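Long-range contacts in transcriptional regulator (Pyrococcus horikoshii, PDB 1UDD), which is of unassigned function but belongs to the all-helical TENA/THI-4/PQQC family and assembles from four copies of one chain: residues Y42-F47 with I102-T107; F47-G52 with A112-M117; G52-L57 with D78-E83. One frame throughout, in Å; residues are numbered along the deposited sequence.

Contact 1: residues Y42-F47 with I102-T107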
loop_
_atom_site.group_PDB
_atom_site.type_symbol
_atom_site.label_atom_id
_atom_site.label_comp_id
_atom_site.label_asym_id
_atom_site.label_seq_id
_atom_site.Cartn_x
_atom_site.Cartn_y
_atom_site.Cartn_z
ATOM N N TYR A 42 -15.567 -15.219 22.409
ATOM C CA TYR A 42 -14.299 -14.508 22.320
ATOM C C TYR A 42 -13.324 -15.270 21.424
ATOM O O TYR A 42 -12.796 -14.708 20.456
ATOM C CB TYR A 42 -13.708 -14.326 23.731
ATOM C CG TYR A 42 -12.234 -13.973 23.770
ATOM C CD1 TYR A 42 -11.766 -12.743 23.291
ATOM C CD2 TYR A 42 -11.305 -14.884 24.264
ATOM C CE1 TYR A 42 -10.401 -12.438 23.304
ATOM C CE2 TYR A 42 -9.946 -14.593 24.279
ATOM C CZ TYR A 42 -9.502 -13.371 23.796
ATOM O OH TYR A 42 -8.155 -13.115 23.780
ATOM N N VAL A 43 -13.085 -16.546 21.733
ATOM C CA VAL A 43 -12.164 -17.337 20.924
ATOM C C VAL A 43 -12.574 -17.259 19.457
ATOM O O VAL A 43 -11.736 -17.049 18.576
ATOM C CB VAL A 43 -12.121 -18.822 21.377
ATOM C CG1 VAL A 43 -11.305 -19.652 20.381
ATOM C CG2 VAL A 43 -11.489 -18.927 22.763
ATOM N N LEU A 44 -13.868 -17.409 19.200
ATOM C CA LEU A 44 -14.386 -17.341 17.837
ATOM C C LEU A 44 -13.977 -16.036 17.152
ATOM O O LEU A 44 -13.519 -16.045 16.007
ATOM C CB LEU A 44 -15.912 -17.469 17.844
ATOM C CG LEU A 44 -16.509 -18.810 17.394
ATOM C CD1 LEU A 44 -15.792 -19.959 18.072
ATOM C CD2 LEU A 44 -18.005 -18.839 17.717
ATOM N N GLN A 45 -14.145 -14.918 17.854
ATOM C CA GLN A 45 -13.788 -13.616 17.311
ATOM C C GLN A 45 -12.271 -13.493 17.100
ATOM O O GLN A 45 -11.816 -12.581 16.408
ATOM C CB GLN A 45 -14.259 -12.504 18.252
ATOM C CG GLN A 45 -15.766 -12.315 18.351
ATOM C CD GLN A 45 -16.382 -11.765 17.076
ATOM O OE1 GLN A 45 -15.981 -10.709 16.578
ATOM N NE2 GLN A 45 -17.373 -12.478 16.544
ATOM N N ASP A 46 -11.495 -14.410 17.681
ATOM C CA ASP A 46 -10.044 -14.373 17.542
ATOM C C ASP A 46 -9.489 -14.734 16.172
ATOM O O ASP A 46 -8.347 -14.384 15.865
ATOM C CB ASP A 46 -9.361 -15.261 18.580
ATOM C CG ASP A 46 -9.404 -14.666 19.968
ATOM O OD1 ASP A 46 -9.374 -13.424 20.092
ATOM O OD2 ASP A 46 -9.459 -15.444 20.940
ATOM N N PHE A 47 -10.260 -15.442 15.347
ATOM C CA PHE A 47 -9.746 -15.789 14.025
ATOM C C PHE A 47 -9.421 -14.519 13.243
ATOM O O PHE A 47 -8.314 -14.344 12.733
ATOM C CB PHE A 47 -10.758 -16.599 13.221
ATOM C CG PHE A 47 -10.266 -16.960 11.860
ATOM C CD1 PHE A 47 -9.216 -17.862 11.707
ATOM C CD2 PHE A 47 -10.827 -16.379 10.723
ATOM C CE1 PHE A 47 -8.728 -18.183 10.433
ATOM C CE2 PHE A 47 -10.347 -16.693 9.444
ATOM C CZ PHE A 47 -9.294 -17.598 9.302
ATOM N N ILE A 102 -13.787 -19.578 10.934
ATOM C CA ILE A 102 -13.801 -18.943 9.624
ATOM C C ILE A 102 -15.186 -18.420 9.249
ATOM O O ILE A 102 -15.319 -17.361 8.638
ATOM C CB ILE A 102 -13.328 -19.923 8.543
ATOM C CG1 ILE A 102 -11.863 -20.283 8.789
ATOM C CG2 ILE A 102 -13.523 -19.312 7.163
ATOM C CD1 ILE A 102 -11.324 -21.326 7.849
ATOM N N LYS A 103 -16.224 -19.152 9.627
ATOM C CA LYS A 103 -17.570 -18.730 9.291
ATOM C C LYS A 103 -18.153 -17.687 10.241
ATOM O O LYS A 103 -19.189 -17.091 9.949
ATOM C CB LYS A 103 -18.476 -19.957 9.183
ATOM C CG LYS A 103 -18.062 -20.892 8.037
ATOM C CD LYS A 103 -19.007 -22.078 7.875
ATOM C CE LYS A 103 -20.405 -21.644 7.438
ATOM N NZ LYS A 103 -21.369 -22.787 7.401
ATOM N N THR A 104 -17.475 -17.434 11.358
ATOM C CA THR A 104 -17.969 -16.447 12.326
ATOM C C THR A 104 -17.919 -15.013 11.810
ATOM O O THR A 104 -16.907 -14.569 11.266
ATOM C CB THR A 104 -17.183 -16.518 13.652
ATOM O OG1 THR A 104 -17.482 -17.751 14.310
ATOM C CG2 THR A 104 -17.563 -15.368 14.569
ATOM N N GLU A 105 -19.019 -14.291 11.989
ATOM C CA GLU A 105 -19.097 -12.899 11.559
ATOM C C GLU A 105 -18.371 -12.043 12.597
ATOM O O GLU A 105 -18.719 -12.066 13.771
ATOM C CB GLU A 105 -20.556 -12.448 11.467
ATOM C CG GLU A 105 -20.705 -10.928 11.412
ATOM C CD GLU A 105 -22.126 -10.444 11.681
ATOM O OE1 GLU A 105 -22.771 -10.960 12.624
ATOM O OE2 GLU A 105 -22.592 -9.531 10.962
ATOM N N PRO A 106 -17.347 -11.281 12.177
ATOM C CA PRO A 106 -16.621 -10.443 13.138
ATOM C C PRO A 106 -17.454 -9.230 13.534
ATOM O O PRO A 106 -18.080 -8.603 12.686
ATOM C CB PRO A 106 -15.360 -10.041 12.367
ATOM C CG PRO A 106 -15.227 -11.114 11.303
ATOM C CD PRO A 106 -16.651 -11.307 10.880
ATOM N N THR A 107 -17.477 -8.896 14.819
ATOM C CA THR A 107 -18.240 -7.730 15.248
ATOM C C THR A 107 -17.613 -6.513 14.576
ATOM O O THR A 107 -16.519 -6.603 14.024
ATOM C CB THR A 107 -18.169 -7.529 16.773
ATOM O OG1 THR A 107 -16.793 -7.469 17.178
ATOM C CG2 THR A 107 -18.876 -8.673 17.503
#
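Gln-45 meets the loop at 104-107 with its whole amide, each arm of which is bound to backbone. Gln-45 OE1 accepts from Thr-107 N at 2.9 Å along a nearly straight path (171° at the hydrogen), while Gln-45 NE2 gives its hydrogen to Glu-105 O at 3.1 Å (164°). That second acceptor lies close to the plane of the Gln-45 amide, though the donor NE2 lies well out of the plane of the Glu-105 carbonyl. With oxygen and nitrogen each bonded to main chain, the orientation of the amide is fixed. A bend at chi2 (-69°) turns the chain across the loop rather than straight out from the helix. Thr-107 OG1 adds a weak bond to Gln-45 OE1 at 3.4 Å. Thr-107 is the N-cap of helix 108-123, and its OG1 has a weak bond with Asn-110 N. Through the amide bonds Gln-45 joins helix 36-63, earlier in the chain of this all-helical fold, to the loop between helices 98-103 and 108-123. The same amide has a hydrophobic neighbour: Thr-104 CG2 stands 3.5 Å from Gln-45 NE2. The other branch of Thr-104, OG1, is bonded to Asp-100 O one turn back in helix 98-103, yet it also lies against the branch point of Leu-44, 3.4 Å from its CG. Farther along, Phe-47 offers one ring face to Ile-102, whose CG1 sits 4.1 Å from the ring centroid in a CH-pi contact displaced toward the rim. Tyr-66 of the second subunit meets the Phe-47 ring edge-to-face.

Contact 2: residues F47-G52 with A112-M117; sequences FNYLVG and AYMDFM
Met-114 lies folded against Gly-52 and Tyr-49, and here the packing is tight. Met-114 SD is 3.7 Å from Gly-52 CA and 3.6 Å from Tyr-49 CA, occupying room that the absence of a side chain at Gly-52 leaves beside the helix. Bends at chi2 and chi3 (-48° and 101°) fold the chain back and carry Met-114 CE over one face of the Tyr-49 ring, 4.0 Å from its centroid. CE makes a CH-pi contact, while SD stands obliquely to the same ring, which is a Met-aromatic arrangement. Tyr-113 turns an edge toward the Tyr-49 ring in an offset edge-to-face pair, with centroids 5.6 Å apart. Both phenol oxygens are bonded to Glu-204 of helix 190-213, so one carboxylate fixes the two rings. These side chains are set between segments 47-52 and 112-117, which run nearly parallel, 5° apart with axes 9.5 Å from each other, as two neighbouring helices of the TENA-family bundle. The Gly-52 carbonyl is close-packed as well, with Met-117 CE pressed against it, and it is also water-bridged. A water donates to Gly-52 O at 2.9 Å and to Met-114 O at 2.6 Å, linking main chains where no direct hydrogen bond spans the segments. The looser side is at partly exposed Asn-48. There the Asn-48 and Met-114 side chains lie alongside one another, pointing opposite ways, with Asn-48 ND2 3.7 Å from Met-114 CG and bonded to Asn-110.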
loop_
_atom_site.group_PDB
_atom_site.type_symbol
_atom_site.label_atom_id
_atom_site.label_comp_id
_atom_site.label_asym_id
_atom_site.label_seq_id
_atom_site.Cartn_x
_atom_site.Cartn_y
_atom_site.Cartn_z
ATOM N N PHE A 47 -10.260 -15.442 15.347
ATOM C CA PHE A 47 -9.746 -15.789 14.025
ATOM C C PHE A 47 -9.421 -14.519 13.243
ATOM O O PHE A 47 -8.314 -14.344 12.733
ATOM C CB PHE A 47 -10.758 -16.599 13.221
ATOM C CG PHE A 47 -10.266 -16.960 11.860
ATOM C CD1 PHE A 47 -9.216 -17.862 11.707
ATOM C CD2 PHE A 47 -10.827 -16.379 10.723
ATOM C CE1 PHE A 47 -8.728 -18.183 10.433
ATOM C CE2 PHE A 47 -10.347 -16.693 9.444
ATOM C CZ PHE A 47 -9.294 -17.598 9.302
ATOM N N ASN A 48 -10.403 -13.634 13.161
ATOM C CA ASN A 48 -10.239 -12.386 12.445
ATOM C C ASN A 48 -9.073 -11.570 13.001
ATOM O O ASN A 48 -8.430 -10.815 12.268
ATOM C CB ASN A 48 -11.516 -11.566 12.532
ATOM C CG ASN A 48 -11.535 -10.449 11.531
ATOM O OD1 ASN A 48 -11.480 -10.696 10.326
ATOM N ND2 ASN A 48 -11.603 -9.207 12.012
ATOM N N TYR A 49 -8.822 -11.719 14.297
ATOM C CA TYR A 49 -7.743 -11.017 14.975
ATOM C C TYR A 49 -6.420 -11.635 14.512
ATOM O O TYR A 49 -5.462 -10.927 14.194
ATOM C CB TYR A 49 -7.922 -11.173 16.495
ATOM C CG TYR A 49 -7.091 -10.242 17.368
ATOM C CD1 TYR A 49 -7.637 -9.686 18.532
ATOM C CD2 TYR A 49 -5.755 -9.963 17.072
ATOM C CE1 TYR A 49 -6.874 -8.879 19.381
ATOM C CE2 TYR A 49 -4.983 -9.156 17.918
ATOM C CZ TYR A 49 -5.552 -8.622 19.068
ATOM O OH TYR A 49 -4.791 -7.859 19.923
ATOM N N LEU A 50 -6.398 -12.962 14.467
ATOM C CA LEU A 50 -5.234 -13.733 14.051
ATOM C C LEU A 50 -4.843 -13.351 12.621
ATOM O O LEU A 50 -3.666 -13.097 12.328
ATOM C CB LEU A 50 -5.581 -15.219 14.147
ATOM C CG LEU A 50 -4.594 -16.311 13.754
ATOM C CD1 LEU A 50 -5.216 -17.663 14.078
ATOM C CD2 LEU A 50 -4.252 -16.223 12.277
ATOM N N VAL A 51 -5.836 -13.321 11.735
ATOM C CA VAL A 51 -5.604 -12.957 10.348
ATOM C C VAL A 51 -5.186 -11.475 10.255
ATOM O O VAL A 51 -4.208 -11.140 9.592
ATOM C CB VAL A 51 -6.888 -13.207 9.480
ATOM C CG1 VAL A 51 -6.680 -12.691 8.057
ATOM C CG2 VAL A 51 -7.208 -14.698 9.437
ATOM N N GLY A 52 -5.915 -10.599 10.940
ATOM C CA GLY A 52 -5.609 -9.174 10.898
ATOM C C GLY A 52 -4.216 -8.817 11.396
ATOM O O GLY A 52 -3.542 -7.943 10.832
ATOM N N ALA A 112 -12.959 -3.160 12.767
ATOM C CA ALA A 112 -12.359 -1.853 12.966
ATOM C C ALA A 112 -10.936 -1.938 13.546
ATOM O O ALA A 112 -10.008 -1.313 13.024
ATOM C CB ALA A 112 -13.227 -1.028 13.876
ATOM N N TYR A 113 -10.766 -2.706 14.620
ATOM C CA TYR A 113 -9.450 -2.833 15.241
ATOM C C TYR A 113 -8.435 -3.380 14.244
ATOM O O TYR A 113 -7.333 -2.845 14.102
ATOM C CB TYR A 113 -9.538 -3.740 16.476
ATOM C CG TYR A 113 -8.271 -3.837 17.322
ATOM C CD1 TYR A 113 -7.272 -2.856 17.269
ATOM C CD2 TYR A 113 -8.097 -4.900 18.211
ATOM C CE1 TYR A 113 -6.137 -2.941 18.085
ATOM C CE2 TYR A 113 -6.972 -4.991 19.025
ATOM C CZ TYR A 113 -5.997 -4.012 18.958
ATOM O OH TYR A 113 -4.885 -4.140 19.759
ATOM N N MET A 114 -8.792 -4.451 13.549
ATOM C CA MET A 114 -7.869 -4.994 12.573
ATOM C C MET A 114 -7.561 -3.958 11.474
ATOM O O MET A 114 -6.427 -3.864 11.004
ATOM C CB MET A 114 -8.442 -6.274 11.972
ATOM C CG MET A 114 -8.539 -7.401 12.992
ATOM S SD MET A 114 -6.983 -7.623 13.959
ATOM C CE MET A 114 -7.415 -6.828 15.449
ATOM N N ASP A 115 -8.569 -3.180 11.076
ATOM C CA ASP A 115 -8.390 -2.161 10.037
ATOM C C ASP A 115 -7.477 -1.041 10.508
ATOM O O ASP A 115 -6.702 -0.504 9.734
ATOM C CB ASP A 115 -9.750 -1.602 9.591
ATOM C CG ASP A 115 -10.527 -2.597 8.754
ATOM O OD1 ASP A 115 -9.938 -3.635 8.366
ATOM O OD2 ASP A 115 -11.713 -2.346 8.475
ATOM N N PHE A 116 -7.580 -0.692 11.784
ATOM C CA PHE A 116 -6.722 0.324 12.370
ATOM C C PHE A 116 -5.272 -0.172 12.272
ATOM O O PHE A 116 -4.363 0.584 11.903
ATOM C CB PHE A 116 -7.109 0.566 13.839
ATOM C CG PHE A 116 -5.950 1.006 14.712
ATOM C CD1 PHE A 116 -5.446 2.297 14.625
ATOM C CD2 PHE A 116 -5.352 0.108 15.602
ATOM C CE1 PHE A 116 -4.359 2.701 15.413
ATOM C CE2 PHE A 116 -4.267 0.498 16.393
ATOM C CZ PHE A 116 -3.771 1.800 16.296
ATOM N N MET A 117 -5.054 -1.445 12.582
ATOM C CA MET A 117 -3.694 -2.007 12.492
ATOM C C MET A 117 -3.158 -1.918 11.054
ATOM O O MET A 117 -2.056 -1.426 10.821
ATOM C CB MET A 117 -3.665 -3.489 12.902
ATOM C CG MET A 117 -4.269 -3.810 14.284
ATOM S SD MET A 117 -3.840 -5.461 14.873
ATOM C CE MET A 117 -3.878 -6.368 13.410
HETATM O O HOH W 1 -5.214 -5.817 9.765
#

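Contact 3: residues G52-L57 with D78-E83; sequences GLTRAL and DEVTVE
Thr-54 sits against the last turn of helix 68-79, its OG1 only 3.1 Å from Glu-79 CB and 3.2 Å from Val-80 CG1. Both neighbours are carbons, so this is packing; the polar partner of the hydroxyl is Leu-50 O, one turn back in its own helix. With OG1 lying beside its own backbone N (chi1 -61°), it can serve that carbonyl. The methyl of Thr-54 packs on the same valine branch, 3.6 Å from CG2 to Val-80 CG1. On the neighbouring side Leu-53 brings its CD2 alongside the Glu-79 carboxylate, 3.5 Å from OE1. Leu-57 touches the glutamate chain more distantly.

Glu-79 still belongs to helix 68-79, and Val-80 is the first residue to leave helical geometry. A bond from Glu-83 N back to Asp-78 O, 3.0 Å long, closes the turn between helices 68-79 and 82-93. Farther out, Leu-53 rests on Cys-136 and Phe-137 of helix 126-146 and on Met-117 of helix 108-123, Leu-57 on Leu-75 of helix 68-79, and Ile-73 and Ala-70 of the second subunit cover Thr-54 and Val-80.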
loop_
_atom_site.group_PDB
_atom_site.type_symbol
_atom_site.label_atom_id
_atom_site.label_comp_id
_atom_site.label_asym_id
_atom_site.label_seq_id
_atom_site.Cartn_x
_atom_site.Cartn_y
_atom_site.Cartn_z
ATOM N N GLY A 52 -5.915 -10.599 10.940
ATOM C CA GLY A 52 -5.609 -9.174 10.898
ATOM C C GLY A 52 -4.216 -8.817 11.396
ATOM O O GLY A 52 -3.542 -7.943 10.832
ATOM N N LEU A 53 -3.785 -9.469 12.469
ATOM C CA LEU A 53 -2.457 -9.221 13.021
ATOM C C LEU A 53 -1.444 -9.624 11.950
ATOM O O LEU A 53 -0.429 -8.963 11.746
ATOM C CB LEU A 53 -2.253 -10.057 14.279
ATOM C CG LEU A 53 -1.182 -9.642 15.290
ATOM C CD1 LEU A 53 -1.529 -8.268 15.852
ATOM C CD2 LEU A 53 -1.111 -10.681 16.428
ATOM N N THR A 54 -1.735 -10.722 11.266
ATOM C CA THR A 54 -0.862 -11.219 10.205
ATOM C C THR A 54 -0.760 -10.238 9.032
ATOM O O THR A 54 0.334 -9.972 8.543
ATOM C CB THR A 54 -1.360 -12.579 9.698
ATOM O OG1 THR A 54 -1.335 -13.510 10.786
ATOM C CG2 THR A 54 -0.481 -13.104 8.588
ATOM N N ARG A 55 -1.895 -9.697 8.586
ATOM C CA ARG A 55 -1.891 -8.749 7.474
ATOM C C ARG A 55 -1.067 -7.527 7.796
ATOM O O ARG A 55 -0.291 -7.059 6.960
ATOM C CB ARG A 55 -3.306 -8.259 7.120
ATOM C CG ARG A 55 -4.155 -9.246 6.361
ATOM C CD ARG A 55 -5.530 -8.659 5.966
ATOM N NE ARG A 55 -6.447 -9.764 5.734
ATOM C CZ ARG A 55 -6.378 -10.561 4.680
ATOM N NH1 ARG A 55 -5.450 -10.343 3.760
ATOM N NH2 ARG A 55 -7.180 -11.616 4.589
ATOM N N ALA A 56 -1.244 -6.989 9.000
ATOM C CA ALA A 56 -0.511 -5.783 9.369
ATOM C C ALA A 56 0.991 -6.074 9.452
ATOM O O ALA A 56 1.810 -5.264 9.002
ATOM C CB ALA A 56 -1.047 -5.209 10.700
ATOM N N LEU A 57 1.354 -7.234 9.999
ATOM C CA LEU A 57 2.766 -7.582 10.084
ATOM C C LEU A 57 3.375 -7.714 8.699
ATOM O O LEU A 57 4.524 -7.312 8.485
ATOM C CB LEU A 57 2.967 -8.884 10.856
ATOM C CG LEU A 57 2.819 -8.714 12.377
ATOM C CD1 LEU A 57 2.696 -10.084 13.058
ATOM C CD2 LEU A 57 3.995 -7.933 12.912
ATOM N N ASP A 78 4.496 -17.165 11.765
ATOM C CA ASP A 78 4.113 -17.915 12.949
ATOM C C ASP A 78 2.666 -17.667 13.332
ATOM O O ASP A 78 1.998 -18.570 13.831
ATOM C CB ASP A 78 5.011 -17.555 14.121
ATOM C CG ASP A 78 6.409 -18.096 13.962
ATOM O OD1 ASP A 78 6.659 -18.839 12.987
ATOM O OD2 ASP A 78 7.256 -17.776 14.817
ATOM N N GLU A 79 2.178 -16.452 13.118
ATOM C CA GLU A 79 0.786 -16.157 13.452
ATOM C C GLU A 79 -0.144 -17.073 12.681
ATOM O O GLU A 79 -1.106 -17.585 13.234
ATOM C CB GLU A 79 0.395 -14.721 13.095
ATOM C CG GLU A 79 0.480 -13.720 14.227
ATOM C CD GLU A 79 -0.307 -14.134 15.452
ATOM O OE1 GLU A 79 -1.559 -14.052 15.462
ATOM O OE2 GLU A 79 0.345 -14.548 16.417
ATOM N N VAL A 80 0.137 -17.270 11.398
ATOM C CA VAL A 80 -0.733 -18.096 10.566
ATOM C C VAL A 80 -0.338 -19.549 10.382
ATOM O O VAL A 80 -0.885 -20.234 9.537
ATOM C CB VAL A 80 -0.951 -17.451 9.183
ATOM C CG1 VAL A 80 -1.902 -16.284 9.318
ATOM C CG2 VAL A 80 0.374 -16.999 8.598
ATOM N N THR A 81 0.604 -20.032 11.174
ATOM C CA THR A 81 0.994 -21.428 11.059
ATOM C C THR A 81 0.990 -22.059 12.445
ATOM O O THR A 81 0.027 -22.717 12.835
ATOM C CB THR A 81 2.388 -21.573 10.409
ATOM O OG1 THR A 81 3.385 -20.961 11.235
ATOM C CG2 THR A 81 2.398 -20.908 9.053
ATOM N N VAL A 82 2.061 -21.844 13.193
ATOM C CA VAL A 82 2.175 -22.372 14.545
ATOM C C VAL A 82 0.951 -21.977 15.367
ATOM O O VAL A 82 0.344 -22.819 16.024
ATOM C CB VAL A 82 3.424 -21.809 15.252
ATOM C CG1 VAL A 82 3.546 -22.406 16.637
ATOM C CG2 VAL A 82 4.672 -22.084 14.424
ATOM N N GLU A 83 0.589 -20.694 15.321
ATOM C CA GLU A 83 -0.541 -20.185 16.090
ATOM C C GLU A 83 -1.913 -20.643 15.606
ATOM O O GLU A 83 -2.847 -20.756 16.402
ATOM C CB GLU A 83 -0.503 -18.652 16.153
ATOM C CG GLU A 83 0.674 -18.110 16.932
ATOM C CD GLU A 83 0.823 -18.780 18.283
ATOM O OE1 GLU A 83 -0.136 -18.738 19.076
ATOM O OE2 GLU A 83 1.895 -19.350 18.553
#

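Helix 36-63 supplies the first segment of every contact, in the order 42-47, 47-52 and 52-57, with Phe-47 and Gly-52 shared between neighbours. Following the chain onward, contact 3 closes first, when the turn at 78-83 between helices 68-79 and 82-93 comes back to the helix. Contact 1 closes next at 102-107, after helix 98-103, and contact 2 last at 112-117 in helix 108-123. The short loop of contact 3 therefore falls within both longer ones, whereas contacts 1 and 2 cross. Pro-106 touches Asn-48 where contacts 1 and 2 meet; Met-117 against Leu-53 and Ala-56 joins contacts 2 and 3.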